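Local coordinates for peptide amidase (Stenotrophomonas maltophilia, PDB 1M22), which probably hydrolyses amide bonds, including those of peptide amides, as a member of the amidase signature family, at residues N90-A95 against P108-L113. Sequence-based numbering, arbitrary orientation.
Sequences NAAPMA and PDDAYL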
# COMPACT_ATOMS: atom_id res chain seq x y z
N ASN A 90 -2.78 13.71 -2.41
CA ASN A 90 -3.50 14.98 -2.27
C ASN A 90 -4.97 14.77 -1.92
O ASN A 90 -5.67 13.98 -2.56
CB ASN A 90 -3.44 15.79 -3.57
CG ASN A 90 -2.03 16.23 -3.92
OD1 ASN A 90 -1.08 15.99 -3.19
ND2 ASN A 90 -1.90 16.89 -5.07
N ALA A 91 -5.45 15.50 -0.91
CA ALA A 91 -6.85 15.40 -0.50
C ALA A 91 -7.27 16.62 0.31
O ALA A 91 -6.87 16.78 1.46
CB ALA A 91 -7.07 14.13 0.32
N ALA A 92 -8.08 17.48 -0.30
CA ALA A 92 -8.56 18.67 0.38
C ALA A 92 -9.54 18.24 1.47
O ALA A 92 -10.20 17.20 1.33
CB ALA A 92 -9.25 19.60 -0.61
N PRO A 93 -9.67 19.02 2.55
CA PRO A 93 -8.98 20.28 2.84
C PRO A 93 -7.75 20.09 3.72
O PRO A 93 -7.24 21.04 4.31
CB PRO A 93 -10.05 21.08 3.54
CG PRO A 93 -10.68 20.03 4.41
CD PRO A 93 -10.79 18.82 3.49
N MET A 94 -7.27 18.85 3.81
CA MET A 94 -6.11 18.54 4.62
C MET A 94 -4.81 18.86 3.90
O MET A 94 -4.81 19.12 2.69
CB MET A 94 -6.12 17.05 4.98
CG MET A 94 -7.39 16.59 5.66
SD MET A 94 -7.73 14.85 5.36
CE MET A 94 -8.69 14.97 3.85
N ALA A 95 -3.72 18.87 4.64
CA ALA A 95 -2.43 19.12 4.02
C ALA A 95 -1.95 17.79 3.46
O ALA A 95 -2.48 16.73 3.81
CB ALA A 95 -1.44 19.63 5.06
N PRO A 108 -3.13 20.95 -1.27
CA PRO A 108 -3.57 20.83 -2.67
C PRO A 108 -4.93 20.15 -2.85
O PRO A 108 -5.43 19.47 -1.95
CB PRO A 108 -2.45 20.03 -3.31
CG PRO A 108 -1.98 19.15 -2.20
CD PRO A 108 -1.96 20.09 -1.02
N ASP A 109 -5.52 20.33 -4.03
CA ASP A 109 -6.81 19.75 -4.36
C ASP A 109 -6.71 18.23 -4.50
O ASP A 109 -5.62 17.69 -4.70
CB ASP A 109 -7.35 20.35 -5.66
CG ASP A 109 -7.46 21.86 -5.60
OD1 ASP A 109 -8.10 22.37 -4.67
OD2 ASP A 109 -6.90 22.53 -6.50
N ASP A 110 -7.85 17.56 -4.42
CA ASP A 110 -7.95 16.10 -4.52
C ASP A 110 -7.22 15.43 -5.68
O ASP A 110 -7.32 15.86 -6.82
CB ASP A 110 -9.41 15.67 -4.61
CG ASP A 110 -10.18 15.88 -3.32
OD1 ASP A 110 -9.59 16.38 -2.34
OD2 ASP A 110 -11.38 15.54 -3.30
N ALA A 111 -6.52 14.34 -5.36
CA ALA A 111 -5.84 13.54 -6.37
C ALA A 111 -6.95 12.83 -7.15
O ALA A 111 -8.07 12.68 -6.66
CB ALA A 111 -4.95 12.51 -5.70
N TYR A 112 -6.64 12.38 -8.36
CA TYR A 112 -7.64 11.70 -9.17
C TYR A 112 -8.32 10.55 -8.44
O TYR A 112 -9.55 10.46 -8.43
CB TYR A 112 -7.01 11.18 -10.47
CG TYR A 112 -8.03 10.58 -11.42
CD1 TYR A 112 -8.87 11.41 -12.16
CD2 TYR A 112 -8.19 9.20 -11.53
CE1 TYR A 112 -9.84 10.87 -13.00
CE2 TYR A 112 -9.16 8.65 -12.37
CZ TYR A 112 -9.98 9.50 -13.10
OH TYR A 112 -10.96 8.98 -13.91
N LEU A 113 -7.55 9.67 -7.82
CA LEU A 113 -8.15 8.53 -7.13
C LEU A 113 -9.02 8.96 -5.95
O LEU A 113 -9.96 8.25 -5.59
CB LEU A 113 -7.08 7.53 -6.69
CG LEU A 113 -6.12 7.87 -5.55
CD1 LEU A 113 -6.78 7.58 -4.21
CD2 LEU A 113 -4.88 7.02 -5.70
O HOH W 1 -4.17 16.87 -6.83
O HOH W 2 -4.24 18.12 0.25
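Asn90 and Ala92 meet the run from Pro108 to Ala111 in a compact example of two irregular chain segments joined by direct bonds, side-chain contacts and water. Two hydrogen bonds cross directly. Ala111 N, at the N-cap position of helix 112-119, donates to Asn90 O over 2.9 Å, approaching from above the carbonyl plane, 49° out of it. Beside it, Asp110 OD1 accepts the Ala92 amide at 2.8 Å, the N-H arriving almost end-on, in line with the C-O bond. With chi1 at -70°, CG of Asp110 lies beside its own backbone N, which brings the carboxylate back to the facing chain although CB leaves in the other direction. OD2 of the same carboxylate forms a salt bridge with Arg118, whose NH1 also binds Ala92 O, so one arginine ties both segments to the helix.

Van der Waals contact centres on Asn90, whose side chain crosses that of Pro108 at about a right angle; Pro108 CG sits over the face of the Asn90 amide, 3.4 Å from Asn90 CG. Both ends of the amide find polar partners while it lies against the ring: OD1 is bonded to Tyr337 OH, and ND2 donates to a water that in turn donates to Asp109 O at 2.7 Å. A second water accepts from Ala91 N and lies 2.8 Å from Pro108 O and 2.7 Å from Met94 O.

The contact pinches together the base of the helix- and strand-free connection between strand 82-86, which ends in catalytic Lys86, and helix 112-119, while Met94 packs on Val124 and Lys127 of strand 123-128, the sheet neighbour of 82-86.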